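Local coordinates for protein lipase aflb (Neosartorya fumigata, PDB 6IDY) that probably hydrolyses ester bonds of lipids as a serine lipase of the alpha/beta-hydrolase fold, at residues A[82-87]-A[360-365]. Sequence-based numbering, arbitrary orientation.
Sequences LKMTRE and THEGVL
Met84 reaches from helix 81-90 to Thr360 and Glu362 in a small, buried van der Waals contact, bringing a helix from the N-terminal part of the chain against the loop that leads into helix 368-379. The backbones stay well apart, with 9.4 Å between Met84 CA and Thr360 CA, and a long unbranched side chain suits such a span. Its CG lies anti to the backbone N (chi1 -171°), and a bend at chi2 carries the methyl Met84 CE to within 3.8 Å of Thr360 CG2. The two side chains cross at about a right angle and meet methyl to methyl. Met84 CE also lies 4.0 Å from Glu362 OE2, an apolar neighbour for one carboxylate oxygen. Leu415 touches both Met84 and Glu362, adding helix 414-424 to the packing.

Thr360 serves two environments: its methyl faces Met84, while Thr360 OG1 accepts from Gly363 N at 2.8 Å and also hydrogen-bonds Glu412. Having no CB, Gly363 lets the turn close tightly against Thr360 N. Between Thr360 and Glu362, His361 hydrogen-bonds Ser233 and Asp318, the pattern of a Ser-His-Asp catalytic triad. The contact thus lies on the loop that carries the histidine in an alpha/beta-hydrolase, its turn opened by the Thr360 ST motif.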
loop_
_atom_site.group_PDB
_atom_site.type_symbol
_atom_site.label_atom_id
_atom_site.label_comp_id
_atom_site.label_asym_id
_atom_site.label_seq_id
_atom_site.Cartn_x
_atom_site.Cartn_y
_atom_site.Cartn_z
ATOM N N LEU A 82 -9.874 13.220 2.209
ATOM C CA LEU A 82 -9.803 14.619 1.800
ATOM C C LEU A 82 -9.418 15.563 2.952
ATOM O O LEU A 82 -8.570 16.436 2.754
ATOM C CB LEU A 82 -11.098 15.085 1.088
ATOM C CG LEU A 82 -11.476 14.375 -0.231
ATOM C CD1 LEU A 82 -12.841 14.843 -0.727
ATOM C CD2 LEU A 82 -10.430 14.606 -1.322
ATOM N N LYS A 83 -10.000 15.358 4.159
ATOM C CA LYS A 83 -9.673 16.183 5.326
ATOM C C LYS A 83 -8.233 15.956 5.750
ATOM O O LYS A 83 -7.513 16.929 5.964
ATOM C CB LYS A 83 -10.639 15.958 6.503
ATOM C CG LYS A 83 -10.384 16.923 7.664
ATOM C CD LYS A 83 -11.352 16.732 8.818
ATOM C CE LYS A 83 -10.984 17.625 9.980
ATOM N NZ LYS A 83 -11.892 17.434 11.141
ATOM N N MET A 84 -7.804 14.684 5.832
ATOM C CA MET A 84 -6.431 14.322 6.190
ATOM C C MET A 84 -5.430 15.011 5.240
ATOM O O MET A 84 -4.520 15.684 5.715
ATOM C CB MET A 84 -6.246 12.793 6.184
ATOM C CG MET A 84 -4.915 12.336 6.752
ATOM S SD MET A 84 -4.773 12.584 8.528
ATOM C CE MET A 84 -3.021 12.607 8.731
ATOM N N THR A 85 -5.643 14.891 3.917
ATOM C CA THR A 85 -4.774 15.463 2.872
ATOM C C THR A 85 -4.678 16.985 2.969
ATOM O O THR A 85 -3.577 17.525 2.862
ATOM C CB THR A 85 -5.191 14.977 1.471
ATOM O OG1 THR A 85 -5.359 13.562 1.511
ATOM C CG2 THR A 85 -4.158 15.319 0.401
ATOM N N ARG A 86 -5.815 17.665 3.202
ATOM C CA ARG A 86 -5.864 19.122 3.349
ATOM C C ARG A 86 -5.120 19.584 4.617
ATOM O O ARG A 86 -4.333 20.523 4.548
ATOM C CB ARG A 86 -7.328 19.606 3.373
ATOM C CG ARG A 86 -7.486 21.128 3.426
ATOM C CD ARG A 86 -8.691 21.546 4.251
ATOM N NE ARG A 86 -9.863 21.822 3.418
ATOM C CZ ARG A 86 -10.857 20.966 3.203
ATOM N NH1 ARG A 86 -10.835 19.757 3.758
ATOM N NH2 ARG A 86 -11.879 21.306 2.428
ATOM N N GLU A 87 -5.380 18.931 5.760
ATOM C CA GLU A 87 -4.808 19.293 7.062
ATOM C C GLU A 87 -3.307 19.018 7.191
ATOM O O GLU A 87 -2.644 19.711 7.960
ATOM C CB GLU A 87 -5.586 18.642 8.215
ATOM C CG GLU A 87 -6.997 19.180 8.401
ATOM C CD GLU A 87 -7.121 20.684 8.551
ATOM O OE1 GLU A 87 -6.382 21.268 9.375
ATOM O OE2 GLU A 87 -7.961 21.279 7.837
ATOM N N THR A 360 -2.091 6.381 11.191
ATOM C CA THR A 360 -2.994 6.496 10.048
ATOM C C THR A 360 -2.871 5.260 9.131
ATOM O O THR A 360 -2.072 4.358 9.399
ATOM C CB THR A 360 -2.641 7.774 9.289
ATOM O OG1 THR A 360 -1.256 7.709 8.952
ATOM C CG2 THR A 360 -2.915 9.047 10.091
ATOM N N HIS A 361 -3.660 5.233 8.049
ATOM C CA HIS A 361 -3.647 4.180 7.034
ATOM C C HIS A 361 -2.212 4.037 6.509
ATOM O O HIS A 361 -1.675 2.930 6.484
ATOM C CB HIS A 361 -4.607 4.583 5.908
ATOM C CG HIS A 361 -4.754 3.577 4.814
ATOM N ND1 HIS A 361 -5.404 2.372 5.019
ATOM C CD2 HIS A 361 -4.398 3.666 3.514
ATOM C CE1 HIS A 361 -5.391 1.756 3.849
ATOM N NE2 HIS A 361 -4.809 2.502 2.914
ATOM N N GLU A 362 -1.584 5.179 6.151
ATOM C CA GLU A 362 -0.191 5.294 5.694
ATOM C C GLU A 362 0.787 5.142 6.861
ATOM O O GLU A 362 1.848 4.558 6.681
ATOM C CB GLU A 362 0.056 6.607 4.901
ATOM C CG GLU A 362 -0.173 7.930 5.645
ATOM C CD GLU A 362 -1.606 8.376 5.902
ATOM O OE1 GLU A 362 -2.542 7.687 5.440
ATOM O OE2 GLU A 362 -1.796 9.411 6.580
ATOM N N GLY A 363 0.393 5.618 8.045
ATOM C CA GLY A 363 1.185 5.577 9.275
ATOM C C GLY A 363 1.626 4.210 9.751
ATOM O O GLY A 363 2.663 4.099 10.404
ATOM N N VAL A 364 0.862 3.151 9.424
ATOM C CA VAL A 364 1.232 1.780 9.814
ATOM C C VAL A 364 2.581 1.382 9.139
ATOM O O VAL A 364 3.344 0.604 9.717
ATOM C CB VAL A 364 0.079 0.743 9.615
ATOM C CG1 VAL A 364 0.447 -0.622 10.210
ATOM C CG2 VAL A 364 -1.219 1.238 10.244
ATOM N N LEU A 365 2.918 2.005 7.978
ATOM C CA LEU A 365 4.193 1.779 7.271
ATOM C C LEU A 365 5.421 2.179 8.114
ATOM O O LEU A 365 6.517 1.654 7.892
ATOM C CB LEU A 365 4.219 2.510 5.921
ATOM C CG LEU A 365 3.242 2.021 4.846
ATOM C CD1 LEU A 365 3.076 3.072 3.751
ATOM C CD2 LEU A 365 3.679 0.671 4.268
#